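Local coordinates for protein extracellular ligand-binding receptor (Desulfohalobium retbaense DSM 5692, PDB 5ERE) that probably senses small molecules outside the cell, holding 2-oxo-4-methylpentanoate in a periplasmic-binding domain and cytosine in a tandem PAS sensor region, at residues P211-E216 with I309-T314; E216-S221 with S316-A321; P441-D444 with G448-G451; S355-G358 with D362-S365; V479-R482 with T486-D489. One frame throughout, in Å; residues are numbered along the deposited sequence.

Interactions 1 and 2 are next-door neighbours in one lobe of the periplasmic-binding domain, their centres 6 Å apart. They share Glu216 and helix 215-219, and their strands, 304-314 and 317-320, are neighbours in one sheet. Pro211 at the start of interaction 1 touches the bound 2-oxo-4-methylpentanoate. At the far end of the molecule, interactions 3 and 4 belong to the cytosine-binding sensor domain, their centres 60 and 61 Å from that of interaction 1. There Ser355 OG bonds to Phe443 O at 2.6 Å. Interaction 5, in what is probably the second PAS-like module, comes between: its centre lies 36 Å from that of interaction 1 and 32 Å from that of interaction 3.

Interaction 1: residues P211-E216 with I309-T314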
loop_
_atom_site.group_PDB
_atom_site.type_symbol
_atom_site.label_atom_id
_atom_site.label_comp_id
_atom_site.label_asym_id
_atom_site.label_seq_id
_atom_site.Cartn_x
_atom_site.Cartn_y
_atom_site.Cartn_z
ATOM N N PRO A 211 -11.838 10.741 1.502
ATOM C CA PRO A 211 -12.864 11.795 1.532
ATOM C C PRO A 211 -13.298 12.281 2.916
ATOM O O PRO A 211 -13.886 13.361 3.019
ATOM C CB PRO A 211 -14.059 11.124 0.843
ATOM C CG PRO A 211 -13.445 10.078 0.002
ATOM C CD PRO A 211 -12.356 9.536 0.837
ATOM N N ILE A 212 -13.027 11.510 3.960
ATOM C CA ILE A 212 -13.609 11.809 5.276
ATOM C C ILE A 212 -12.911 12.981 6.005
ATOM O O ILE A 212 -13.440 13.521 6.977
ATOM C CB ILE A 212 -13.597 10.530 6.152
ATOM C CG1 ILE A 212 -14.702 10.570 7.223
ATOM C CG2 ILE A 212 -12.259 10.329 6.802
ATOM C CD1 ILE A 212 -14.962 9.203 7.836
ATOM N N GLN A 213 -11.761 13.431 5.511
ATOM C CA GLN A 213 -11.027 14.496 6.222
ATOM C C GLN A 213 -11.598 15.875 5.883
ATOM O O GLN A 213 -11.012 16.631 5.123
ATOM C CB GLN A 213 -9.519 14.477 5.901
ATOM C CG GLN A 213 -8.733 15.466 6.791
ATOM C CD GLN A 213 -7.241 15.489 6.518
ATOM O OE1 GLN A 213 -6.516 14.575 6.909
ATOM N NE2 GLN A 213 -6.772 16.530 5.828
ATOM N N ARG A 214 -12.752 16.184 6.465
ATOM C CA ARG A 214 -13.446 17.446 6.236
ATOM C C ARG A 214 -13.672 18.140 7.586
ATOM O O ARG A 214 -13.751 17.472 8.628
ATOM C CB ARG A 214 -14.778 17.214 5.507
ATOM C CG ARG A 214 -14.750 16.247 4.327
ATOM C CD ARG A 214 -13.874 16.787 3.163
ATOM N NE ARG A 214 -14.222 18.158 2.793
ATOM C CZ ARG A 214 -13.497 18.928 1.979
ATOM N NH1 ARG A 214 -12.372 18.466 1.439
ATOM N NH2 ARG A 214 -13.901 20.162 1.704
ATOM N N ALA A 215 -13.796 19.463 7.568
ATOM C CA ALA A 215 -13.858 20.246 8.793
ATOM C C ALA A 215 -15.053 19.828 9.660
ATOM O O ALA A 215 -14.972 19.796 10.874
ATOM C CB ALA A 215 -13.934 21.719 8.457
ATOM N N GLU A 216 -16.153 19.493 9.008
ATOM C CA GLU A 216 -17.363 19.028 9.683
ATOM C C GLU A 216 -17.047 17.850 10.616
ATOM O O GLU A 216 -17.504 17.778 11.764
ATOM C CB GLU A 216 -18.379 18.653 8.602
ATOM C CG GLU A 216 -19.665 18.015 9.034
ATOM C CD GLU A 216 -20.594 17.776 7.843
ATOM O OE1 GLU A 216 -20.163 18.031 6.688
ATOM O OE2 GLU A 216 -21.751 17.342 8.055
ATOM N N ILE A 309 -1.017 7.394 4.138
ATOM C CA ILE A 309 -0.730 7.067 5.521
ATOM C C ILE A 309 -2.040 6.880 6.277
ATOM O O ILE A 309 -3.126 7.236 5.795
ATOM C CB ILE A 309 0.060 8.136 6.258
ATOM C CG1 ILE A 309 -0.591 9.513 6.049
ATOM C CG2 ILE A 309 1.473 8.115 5.786
ATOM C CD1 ILE A 309 -0.180 10.579 7.057
ATOM N N PHE A 310 -1.896 6.350 7.471
ATOM C CA PHE A 310 -2.976 6.407 8.447
ATOM C C PHE A 310 -3.009 7.712 9.209
ATOM O O PHE A 310 -1.973 8.232 9.648
ATOM C CB PHE A 310 -2.856 5.242 9.401
ATOM C CG PHE A 310 -3.286 3.957 8.795
ATOM C CD1 PHE A 310 -4.625 3.666 8.673
ATOM C CD2 PHE A 310 -2.353 3.045 8.331
ATOM C CE1 PHE A 310 -5.040 2.463 8.099
ATOM C CE2 PHE A 310 -2.758 1.845 7.763
ATOM C CZ PHE A 310 -4.106 1.564 7.642
ATOM N N LYS A 311 -4.216 8.256 9.298
ATOM C CA LYS A 311 -4.490 9.432 10.078
ATOM C C LYS A 311 -5.601 9.150 11.070
ATOM O O LYS A 311 -6.299 8.134 10.975
ATOM C CB LYS A 311 -4.858 10.596 9.167
ATOM C CG LYS A 311 -3.684 11.038 8.356
ATOM C CD LYS A 311 -3.950 12.292 7.563
ATOM C CE LYS A 311 -3.686 13.583 8.353
ATOM N NZ LYS A 311 -4.004 14.748 7.490
ATOM N N LYS A 312 -5.747 10.026 12.048
ATOM C CA LYS A 312 -6.859 9.882 12.963
ATOM C C LYS A 312 -7.392 11.226 13.408
ATOM O O LYS A 312 -6.699 12.228 13.403
ATOM C CB LYS A 312 -6.453 9.046 14.165
ATOM C CG LYS A 312 -5.612 9.769 15.177
ATOM C CD LYS A 312 -5.101 8.801 16.230
ATOM C CE LYS A 312 -6.189 8.103 17.056
ATOM N NZ LYS A 312 -5.756 6.713 17.406
ATOM N N VAL A 313 -8.666 11.234 13.751
ATOM C CA VAL A 313 -9.308 12.409 14.306
ATOM C C VAL A 313 -8.942 12.514 15.796
ATOM O O VAL A 313 -9.099 11.539 16.538
ATOM C CB VAL A 313 -10.834 12.313 14.114
ATOM C CG1 VAL A 313 -11.560 13.547 14.644
ATOM C CG2 VAL A 313 -11.142 12.095 12.649
ATOM N N THR A 314 -8.428 13.672 16.215
ATOM C CA THR A 314 -8.223 13.981 17.647
ATOM C C THR A 314 -8.896 15.305 18.014
ATOM O O THR A 314 -9.280 16.076 17.124
ATOM C CB THR A 314 -6.733 14.078 18.045
ATOM O OG1 THR A 314 -6.222 15.394 17.752
ATOM C CG2 THR A 314 -5.929 13.027 17.336
#
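The flat carboxamide of Gln213 is met at its oxygen end by Lys311. Lys311 NZ donates to Gln213 OE1 across 2.6 Å, tilted 22° from the carbonyl plane and making a C=O...N angle of 126°. The lysine methylene beside it also leans on the same oxygen, with Lys311 CE 3.3 Å from Gln213 OE1. The amide nitrogen is turned further off, Gln213 NE2 standing 3.7 Å from Lys311 NZ.

This single contact bridges backbones that stay well apart, with 8.5 Å between Gln213 CA and Val313 CA. Gln213 spans the gap by putting CG opposite its backbone N (chi1 -172°) and keeping the next torsion extended, while the lysine chain kinks at its third torsion and crosses the glutamine at about a right angle. Tyr229 OH also hydrogen-bonds to Gln213 OE1, which gives that oxygen two partners and should restrict the rotation of the amide. The ammonium group of the buried Lys311 thus finds a polar acceptor, which would help to offset the cost of burying its charge.

Gln213 is the centre of an inverse gamma turn, closed by Arg214 N and Ile212 O at 2.8 Å. Arg214 occupies the N-cap position of helix 215-219 and forms salt bridges with Asp16 and Glu20 of helix 15-32. That helix follows strand 3-8 of the other, parallel sheet, so the arginine probably joins the two lobes. From Pro211, which touches the ligand, the turn leads away from the pocket in a fold consistent with a two-lobed type I periplasmic-binding protein.

Interaction 2: residues E216-S221 with S316-A321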
loop_
_atom_site.group_PDB
_atom_site.type_symbol
_atom_site.label_atom_id
_atom_site.label_comp_id
_atom_site.label_asym_id
_atom_site.label_seq_id
_atom_site.Cartn_x
_atom_site.Cartn_y
_atom_site.Cartn_z
ATOM N N GLU A 216 -16.153 19.493 9.008
ATOM C CA GLU A 216 -17.363 19.028 9.683
ATOM C C GLU A 216 -17.047 17.850 10.616
ATOM O O GLU A 216 -17.504 17.778 11.764
ATOM C CB GLU A 216 -18.379 18.653 8.602
ATOM C CG GLU A 216 -19.665 18.015 9.034
ATOM C CD GLU A 216 -20.594 17.776 7.843
ATOM O OE1 GLU A 216 -20.163 18.031 6.688
ATOM O OE2 GLU A 216 -21.751 17.342 8.055
ATOM N N VAL A 217 -16.196 16.956 10.127
ATOM C CA VAL A 217 -15.854 15.748 10.840
ATOM C C VAL A 217 -15.033 16.097 12.084
ATOM O O VAL A 217 -15.255 15.531 13.153
ATOM C CB VAL A 217 -15.112 14.751 9.899
ATOM C CG1 VAL A 217 -14.426 13.649 10.665
ATOM C CG2 VAL A 217 -16.111 14.158 8.936
ATOM N N LEU A 218 -14.123 17.055 11.957
ATOM C CA LEU A 218 -13.307 17.509 13.088
ATOM C C LEU A 218 -14.125 18.240 14.172
ATOM O O LEU A 218 -13.885 18.073 15.368
ATOM C CB LEU A 218 -12.193 18.421 12.570
ATOM C CG LEU A 218 -11.337 19.138 13.602
ATOM C CD1 LEU A 218 -10.724 18.180 14.574
ATOM C CD2 LEU A 218 -10.260 19.884 12.848
ATOM N N ALA A 219 -15.081 19.052 13.736
ATOM C CA ALA A 219 -15.940 19.814 14.627
ATOM C C ALA A 219 -16.754 18.900 15.534
ATOM O O ALA A 219 -17.095 19.265 16.660
ATOM C CB ALA A 219 -16.867 20.697 13.813
ATOM N N ALA A 220 -17.067 17.720 15.007
ATOM C CA ALA A 220 -17.858 16.720 15.687
ATOM C C ALA A 220 -16.990 15.718 16.442
ATOM O O ALA A 220 -17.395 14.565 16.627
ATOM C CB ALA A 220 -18.747 15.999 14.690
ATOM N N SER A 221 -15.825 16.166 16.913
ATOM C CA SER A 221 -14.901 15.285 17.639
ATOM C C SER A 221 -15.515 14.678 18.903
ATOM O O SER A 221 -15.006 13.684 19.428
ATOM C CB SER A 221 -13.625 16.036 18.013
ATOM O OG SER A 221 -13.915 17.296 18.580
ATOM N N SER A 316 -7.767 17.992 19.101
ATOM C CA SER A 316 -7.009 19.137 18.603
ATOM C C SER A 316 -6.750 19.164 17.073
ATOM O O SER A 316 -6.133 20.117 16.578
ATOM C CB SER A 316 -5.672 19.198 19.334
ATOM O OG SER A 316 -5.097 17.913 19.450
ATOM N N GLY A 317 -7.209 18.143 16.342
ATOM C CA GLY A 317 -7.089 18.123 14.886
ATOM C C GLY A 317 -6.897 16.756 14.215
ATOM O O GLY A 317 -6.854 15.698 14.863
ATOM N N PHE A 318 -6.809 16.789 12.890
ATOM C CA PHE A 318 -6.433 15.621 12.095
ATOM C C PHE A 318 -4.948 15.372 12.256
ATOM O O PHE A 318 -4.147 16.266 12.012
ATOM C CB PHE A 318 -6.757 15.831 10.620
ATOM C CG PHE A 318 -8.198 16.030 10.342
ATOM C CD1 PHE A 318 -9.095 14.984 10.490
ATOM C CD2 PHE A 318 -8.655 17.247 9.921
ATOM C CE1 PHE A 318 -10.405 15.153 10.188
ATOM C CE2 PHE A 318 -9.982 17.429 9.636
ATOM C CZ PHE A 318 -10.860 16.375 9.771
ATOM N N ARG A 319 -4.586 14.151 12.641
ATOM C CA ARG A 319 -3.191 13.813 12.936
ATOM C C ARG A 319 -2.707 12.580 12.196
ATOM O O ARG A 319 -3.489 11.683 11.875
ATOM C CB ARG A 319 -3.010 13.565 14.437
ATOM C CG ARG A 319 -3.258 14.766 15.309
ATOM C CD ARG A 319 -2.104 15.735 15.257
ATOM N NE ARG A 319 -2.368 16.905 16.087
ATOM C CZ ARG A 319 -2.958 18.021 15.663
ATOM N NH1 ARG A 319 -3.158 19.022 16.514
ATOM N NH2 ARG A 319 -3.354 18.147 14.398
ATOM N N VAL A 320 -1.399 12.504 11.997
ATOM C CA VAL A 320 -0.790 11.273 11.523
ATOM C C VAL A 320 -0.899 10.228 12.625
ATOM O O VAL A 320 -0.608 10.509 13.793
ATOM C CB VAL A 320 0.679 11.475 11.129
ATOM C CG1 VAL A 320 1.347 10.147 10.772
ATOM C CG2 VAL A 320 0.786 12.430 9.967
ATOM N N ALA A 321 -1.343 9.033 12.275
ATOM C CA ALA A 321 -1.531 8.005 13.293
ATOM C C ALA A 321 -0.173 7.455 13.686
ATOM O O ALA A 321 0.485 6.789 12.896
ATOM C CB ALA A 321 -2.434 6.890 12.795
#
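Leu218 CB meets the outer end of the Phe318 ring obliquely, 3.7 Å from Phe318 CZ, and the leucine sends its branched end past the ring toward the glycine before it. Leu218 CD1 lands 3.6 Å from Gly317 CA, while the other methyl, Leu218 CD2, stays beside the ring at 4.1 Å from Phe318 CE2. The leucine therefore fills the angle between the ring and the strand backbone. Val217 joins from the preceding position of the helix: its CG1 comes to the ring edge, near the ring plane, 4.3 Å from Phe318 CE1.

Torsions explain this fit. Leu218 turns CG away from its backbone N (chi1 173°), which carries both methyls out toward Gly317, whereas Phe318 holds its ring opposite its own carbonyl carbon (chi1 -62°), which points the ring at Val217 and Leu218. Gly317 has a backbone conformation, with phi 147°, that a residue with a side chain would find hard to adopt.

In the next shell, Arg319 NH2 bonds to Phe318 O at 3.1 Å, sitting above the carbonyl plane. At the helix end, Leu218 O receives weak bonds from the backbone N and the OG of Ser221, while Val217 O is bonded to Thr224 OG1.

Phe318 also touches Val313 on strand 304-314 and Gln213 in the turn before the helix. Strand 317-320 runs antiparallel beside strand 304-314, Arg319 pairing with Lys312, so the contact lays helix 215-219 against this hairpin, and Ala191 of helix 190-199 touches Glu216 of this helix and Ala220 just after it.

Interaction 3: residues P441-D444 with G448-G451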
loop_
_atom_site.group_PDB
_atom_site.type_symbol
_atom_site.label_atom_id
_atom_site.label_comp_id
_atom_site.label_asym_id
_atom_site.label_seq_id
_atom_site.Cartn_x
_atom_site.Cartn_y
_atom_site.Cartn_z
ATOM N N PRO A 441 20.596 -31.213 11.201
ATOM C CA PRO A 441 21.379 -32.444 11.160
ATOM C C PRO A 441 20.498 -33.663 10.975
ATOM O O PRO A 441 19.317 -33.678 11.361
ATOM C CB PRO A 441 22.060 -32.477 12.532
ATOM C CG PRO A 441 21.099 -31.765 13.432
ATOM C CD PRO A 441 20.473 -30.689 12.581
ATOM N N VAL A 442 21.108 -34.679 10.396
ATOM C CA VAL A 442 20.465 -35.962 10.180
ATOM C C VAL A 442 21.192 -37.080 10.895
ATOM O O VAL A 442 22.403 -37.203 10.790
ATOM C CB VAL A 442 20.397 -36.317 8.684
ATOM C CG1 VAL A 442 19.713 -37.674 8.494
ATOM C CG2 VAL A 442 19.691 -35.214 7.899
ATOM N N PHE A 443 20.424 -37.944 11.562
ATOM C CA PHE A 443 20.988 -39.083 12.282
ATOM C C PHE A 443 20.360 -40.387 11.791
ATOM O O PHE A 443 19.148 -40.443 11.556
ATOM C CB PHE A 443 20.774 -38.935 13.800
ATOM C CG PHE A 443 21.216 -37.604 14.349
ATOM C CD1 PHE A 443 20.367 -36.516 14.318
ATOM C CD2 PHE A 443 22.482 -37.444 14.872
ATOM C CE1 PHE A 443 20.783 -35.290 14.800
ATOM C CE2 PHE A 443 22.892 -36.241 15.359
ATOM C CZ PHE A 443 22.041 -35.159 15.325
ATOM N N ASP A 444 21.169 -41.436 11.648
ATOM C CA ASP A 444 20.640 -42.740 11.200
ATOM C C ASP A 444 19.799 -43.396 12.299
ATOM O O ASP A 444 19.578 -42.809 13.372
ATOM C CB ASP A 444 21.776 -43.677 10.761
ATOM C CG ASP A 444 22.769 -44.002 11.886
ATOM O OD1 ASP A 444 22.397 -44.047 13.084
ATOM O OD2 ASP A 444 23.950 -44.228 11.562
ATOM N N GLY A 448 23.536 -42.230 14.894
ATOM C CA GLY A 448 24.794 -41.734 14.368
ATOM C C GLY A 448 24.599 -40.595 13.386
ATOM O O GLY A 448 23.726 -40.661 12.524
ATOM N N PHE A 449 25.435 -39.568 13.505
ATOM C CA PHE A 449 25.379 -38.396 12.635
ATOM C C PHE A 449 25.831 -38.744 11.230
ATOM O O PHE A 449 26.913 -39.291 11.046
ATOM C CB PHE A 449 26.260 -37.280 13.214
ATOM C CG PHE A 449 26.350 -36.047 12.351
ATOM C CD1 PHE A 449 25.310 -35.138 12.306
ATOM C CD2 PHE A 449 27.486 -35.784 11.611
ATOM C CE1 PHE A 449 25.391 -34.007 11.524
ATOM C CE2 PHE A 449 27.578 -34.649 10.836
ATOM C CZ PHE A 449 26.526 -33.757 10.791
ATOM N N ILE A 450 25.017 -38.407 10.236
ATOM C CA ILE A 450 25.362 -38.735 8.853
ATOM C C ILE A 450 25.404 -37.506 7.931
ATOM O O ILE A 450 25.718 -37.631 6.765
ATOM C CB ILE A 450 24.393 -39.781 8.303
ATOM C CG1 ILE A 450 22.961 -39.253 8.201
ATOM C CG2 ILE A 450 24.411 -41.011 9.211
ATOM C CD1 ILE A 450 22.008 -40.238 7.496
ATOM N N GLY A 451 25.118 -36.321 8.466
ATOM C CA GLY A 451 25.175 -35.106 7.672
ATOM C C GLY A 451 23.990 -34.215 7.926
ATOM O O GLY A 451 23.462 -34.163 9.043
#
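Residues 441-443 and 449-451 face each other as antiparallel strands whose short axes come within 4.8 Å at 133°, with Phe443 and Phe449 forming a non-hydrogen-bonded pair. Past this pair, Ile450 N donates to Val442 O at 2.9 Å, almost straight down the C=O bond. Val442 N in turn reaches Gly451 O at 2.8 Å. On the turn side, Asp444 N donates to Gly448 O, also at 2.8 Å.

Asp444 is held on both ends, because its carboxylate folds back over the turn: OD1 accepts from Gly448 N, which approaches from above the carboxylate plane, 51° out of it. The folding follows from a chi1 of 61°, which sets CG between the backbone N and the carbonyl carbon.

The turn closes the hairpin of strands 434-443 and 449-457, in an antiparallel sheet where 449-457 also pairs with 378-385, consistent with a PAS-like sensor fold. Phe443 and Phe449 share one face of it. Their side chains cross at a slant, Phe443 CE2 meeting the edge of the Phe449 ring at 4.0 Å from Phe449 CD1, and Pro441 CB lies in the plane of that ring at the edge, 3.8 Å from Phe449 CE1. Over the centre of one face of the Phe449 ring sits Gly451 N, 3.6 Å above the plane. His419 stacks on Phe449 as well.

Away from the phenylalanines, Val442 CG1 touches Ile450 CD1 at 3.6 Å. Helix 324-357 covers the valine there through Ala351 and Leu354, while Leu415 of helix 410-418 packs on Pro441 and Phe449.

Interaction 4: residues S355-G358 with D362-S365; sequences STTG and DRAS
Van der Waals contact between Thr357 and Arg363 makes up most of this contact. The two side chains slide past one another in opposite directions: Thr357 CB lies 3.9 Å from Arg363 CB, and the threonine methyl CG2 is 4.0 Å from the same Arg363 CB. The arginine then bends at its third torsion, chi3 -58°, which brings Arg363 NE to 4.0 Å from Thr357 CA. The next residue, Ala364, puts its CB 3.6 Å from Gly358 O.

The polar approaches across the contact are looser. Arg363 NH2 is 3.5 Å from Thr357 O, and Thr356 O lies further out, at the edge of the guanidinium and near its plane. The arginine head thus hangs beside carbonyls at the weakly bonded end of helix 324-357, whose partial negative charge would probably suit the arginine. Much of this is at the protein surface, with Thr356 and Arg363 both exposed.

A firm hydrogen bond lies within the first segment: Thr357 OG1 donates to Gly358 O at 2.7 Å, in the carbonyl plane and on a lone pair. It holds the threonine hydroxyl, whose oxygen sits between the backbone N and carbonyl carbon (chi1 72°); Leu354 O is a further, weak partner of Thr357 OG1. Gly358 leaves helical geometry with a positive phi of 84°, and so turns the chain away.

The contact thus packs the end of the long helix 324-357 against the first turn of helix 362-374, two helices of the sensor domain. Ser355 OG ties the first of them to Phe443 O of strand 434-443, while Ser365 OG bonds to Asn392 of strand 390-394.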
loop_
_atom_site.group_PDB
_atom_site.type_symbol
_atom_site.label_atom_id
_atom_site.label_comp_id
_atom_site.label_asym_id
_atom_site.label_seq_id
_atom_site.Cartn_x
_atom_site.Cartn_y
_atom_site.Cartn_z
ATOM N N SER A 355 16.558 -40.155 7.935
ATOM C CA SER A 355 17.193 -41.070 8.874
ATOM C C SER A 355 17.257 -42.522 8.375
ATOM O O SER A 355 18.264 -43.203 8.584
ATOM C CB SER A 355 16.459 -41.020 10.215
ATOM O OG SER A 355 17.056 -41.916 11.139
ATOM N N THR A 356 16.186 -42.976 7.719
ATOM C CA THR A 356 16.077 -44.341 7.202
ATOM C C THR A 356 16.581 -44.498 5.756
ATOM O O THR A 356 17.057 -45.563 5.368
ATOM C CB THR A 356 14.607 -44.821 7.241
ATOM O OG1 THR A 356 13.802 -43.953 6.442
ATOM C CG2 THR A 356 14.050 -44.810 8.652
ATOM N N THR A 357 16.471 -43.431 4.972
ATOM C CA THR A 357 16.808 -43.447 3.547
ATOM C C THR A 357 18.283 -43.196 3.234
ATOM O O THR A 357 18.799 -43.632 2.206
ATOM C CB THR A 357 15.988 -42.373 2.794
ATOM O OG1 THR A 357 16.478 -41.058 3.122
ATOM C CG2 THR A 357 14.519 -42.455 3.178
ATOM N N GLY A 358 18.955 -42.466 4.109
ATOM C CA GLY A 358 20.280 -41.952 3.801
ATOM C C GLY A 358 20.130 -40.655 3.032
ATOM O O GLY A 358 19.027 -40.151 2.885
ATOM N N ASP A 362 17.292 -42.358 -4.755
ATOM C CA ASP A 362 15.950 -41.994 -5.169
ATOM C C ASP A 362 15.010 -41.716 -4.005
ATOM O O ASP A 362 14.159 -40.832 -4.104
ATOM C CB ASP A 362 15.348 -43.106 -6.058
ATOM C CG ASP A 362 16.148 -43.333 -7.333
ATOM O OD1 ASP A 362 17.014 -42.493 -7.658
ATOM O OD2 ASP A 362 15.914 -44.349 -8.018
ATOM N N ARG A 363 15.121 -42.479 -2.921
ATOM C CA ARG A 363 14.308 -42.206 -1.731
ATOM C C ARG A 363 14.689 -40.845 -1.092
ATOM O O ARG A 363 13.826 -40.076 -0.652
ATOM C CB ARG A 363 14.463 -43.326 -0.697
ATOM C CG ARG A 363 14.096 -44.733 -1.196
ATOM C CD ARG A 363 13.828 -45.677 -0.022
ATOM N NE ARG A 363 14.979 -45.768 0.877
ATOM C CZ ARG A 363 16.045 -46.541 0.665
ATOM N NH1 ARG A 363 16.114 -47.310 -0.422
ATOM N NH2 ARG A 363 17.047 -46.546 1.539
ATOM N N ALA A 364 15.980 -40.550 -1.045
ATOM C CA ALA A 364 16.423 -39.262 -0.510
ATOM C C ALA A 364 15.937 -38.130 -1.421
ATOM O O ALA A 364 15.385 -37.135 -0.956
ATOM C CB ALA A 364 17.932 -39.229 -0.364
ATOM N N SER A 365 16.123 -38.307 -2.725
ATOM C CA SER A 365 15.693 -37.329 -3.707
ATOM C C SER A 365 14.226 -36.963 -3.585
ATOM O O SER A 365 13.870 -35.804 -3.791
ATOM C CB SER A 365 15.977 -37.851 -5.112
ATOM O OG SER A 365 17.370 -37.778 -5.373
#

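Interaction 5: residues V479-R482 with T486-D489; sequences VLQR and TIYD
A classic beta bulge interrupts the hairpin of strands 476-480 and 486-488, with Ile487 and Tyr488 together facing Val479. The carbonyl of Val479 serves both: Ile487 N donates to Val479 O at 2.8 Å and Tyr488 N to the same oxygen at 3.2 Å. Val479 N completes the pairing with Tyr488 O at 2.9 Å, a nearly straight bond of 169° at the hydrogen. Beyond the bulge the register has moved by one, and Leu480 pairs with Thr486 without hydrogen bonds between them.

Val479 and Tyr488 put their side chains on the same face, where they meet near their bases, Val479 CB 4.1 Å from Tyr488 CB. The tyrosine ring leads off from there, since CG stands opposite the backbone N (chi1 171°), and it packs on Phe462 and Ile466 of helix 461-470.

Strand 486-488 is the outermost of five in an antiparallel sheet with the order 2-1-5-4-3, which is the PAS arrangement; strand 553-561 flanks strand 476-480 on its other side. Tyr555 of strand 553-561 touches both Val479 and Ile487.

Leu480 and Thr486 occupy the other face, their side chains slanting across each other so that Leu480 CD1 comes 3.5 Å from Thr486 OG1. Ile487 instead reaches Gln481. The two side chains cross at about a right angle, with Ile487 CD1 3.9 Å from Gln481 CB and 3.8 Å from Gln481 OE1. That amide oxygen is hydrogen-bonded to Ala426 N, just before strand 427-428 of the neighbouring cytosine-binding sheet.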
loop_
_atom_site.group_PDB
_atom_site.type_symbol
_atom_site.label_atom_id
_atom_site.label_comp_id
_atom_site.label_asym_id
_atom_site.label_seq_id
_atom_site.Cartn_x
_atom_site.Cartn_y
_atom_site.Cartn_z
ATOM N N VAL A 479 17.155 -4.703 6.279
ATOM C CA VAL A 479 17.647 -5.797 7.086
ATOM C C VAL A 479 19.147 -5.747 7.215
ATOM O O VAL A 479 19.875 -5.673 6.238
ATOM C CB VAL A 479 17.241 -7.151 6.508
ATOM C CG1 VAL A 479 17.702 -8.281 7.419
ATOM C CG2 VAL A 479 15.748 -7.190 6.346
ATOM N N LEU A 480 19.596 -5.784 8.460
ATOM C CA LEU A 480 21.016 -5.747 8.771
ATOM C C LEU A 480 21.447 -7.046 9.412
ATOM O O LEU A 480 20.730 -7.631 10.242
ATOM C CB LEU A 480 21.336 -4.602 9.740
ATOM C CG LEU A 480 22.157 -3.410 9.288
ATOM C CD1 LEU A 480 21.571 -2.816 8.018
ATOM C CD2 LEU A 480 22.189 -2.364 10.428
ATOM N N GLN A 481 22.644 -7.486 9.056
ATOM C CA GLN A 481 23.332 -8.563 9.749
ATOM C C GLN A 481 23.901 -8.106 11.086
ATOM O O GLN A 481 24.133 -6.932 11.272
ATOM C CB GLN A 481 24.462 -9.063 8.901
ATOM C CG GLN A 481 24.717 -10.495 9.052
ATOM C CD GLN A 481 25.337 -11.037 7.810
ATOM O OE1 GLN A 481 24.826 -11.982 7.237
ATOM N NE2 GLN A 481 26.437 -10.427 7.371
ATOM N N ARG A 482 24.164 -9.036 11.995
ATOM C CA ARG A 482 24.673 -8.650 13.324
ATOM C C ARG A 482 25.952 -7.809 13.231
ATOM O O ARG A 482 26.050 -6.769 13.880
ATOM C CB ARG A 482 24.928 -9.883 14.169
ATOM C CG ARG A 482 24.498 -9.754 15.603
ATOM C CD ARG A 482 25.603 -9.250 16.416
ATOM N NE ARG A 482 25.270 -9.152 17.831
ATOM C CZ ARG A 482 26.058 -8.543 18.714
ATOM N NH1 ARG A 482 27.186 -7.964 18.301
ATOM N NH2 ARG A 482 25.714 -8.484 19.997
ATOM N N THR A 486 24.616 -4.698 5.564
ATOM C CA THR A 486 23.281 -4.603 4.991
ATOM C C THR A 486 22.958 -5.811 4.117
ATOM O O THR A 486 23.630 -6.068 3.129
ATOM C CB THR A 486 23.121 -3.318 4.183
ATOM O OG1 THR A 486 23.285 -2.204 5.068
ATOM C CG2 THR A 486 21.746 -3.230 3.536
ATOM N N ILE A 487 21.907 -6.533 4.502
ATOM C CA ILE A 487 21.443 -7.701 3.752
ATOM C C ILE A 487 20.360 -7.362 2.764
ATOM O O ILE A 487 20.318 -7.903 1.689
ATOM C CB ILE A 487 20.888 -8.785 4.690
ATOM C CG1 ILE A 487 22.015 -9.336 5.531
ATOM C CG2 ILE A 487 20.249 -9.955 3.865
ATOM C CD1 ILE A 487 21.495 -10.245 6.626
ATOM N N TYR A 488 19.428 -6.523 3.161
ATOM C CA TYR A 488 18.403 -6.087 2.243
ATOM C C TYR A 488 18.159 -4.592 2.446
ATOM O O TYR A 488 18.025 -4.097 3.573
ATOM C CB TYR A 488 17.064 -6.842 2.412
ATOM C CG TYR A 488 16.019 -6.158 1.571
ATOM C CD1 TYR A 488 16.063 -6.239 0.175
ATOM C CD2 TYR A 488 15.042 -5.361 2.153
ATOM C CE1 TYR A 488 15.152 -5.552 -0.613
ATOM C CE2 TYR A 488 14.110 -4.694 1.382
ATOM C CZ TYR A 488 14.183 -4.787 -0.018
ATOM O OH TYR A 488 13.291 -4.095 -0.807
ATOM N N ASP A 489 18.023 -3.915 1.319
ATOM C CA ASP A 489 17.637 -2.518 1.243
ATOM C C ASP A 489 16.976 -2.320 -0.110
ATOM O O ASP A 489 17.420 -2.886 -1.075
ATOM C CB ASP A 489 18.854 -1.585 1.363
ATOM C CG ASP A 489 18.440 -0.140 1.468
ATOM O OD1 ASP A 489 18.031 0.453 0.453
ATOM O OD2 ASP A 489 18.429 0.372 2.587
#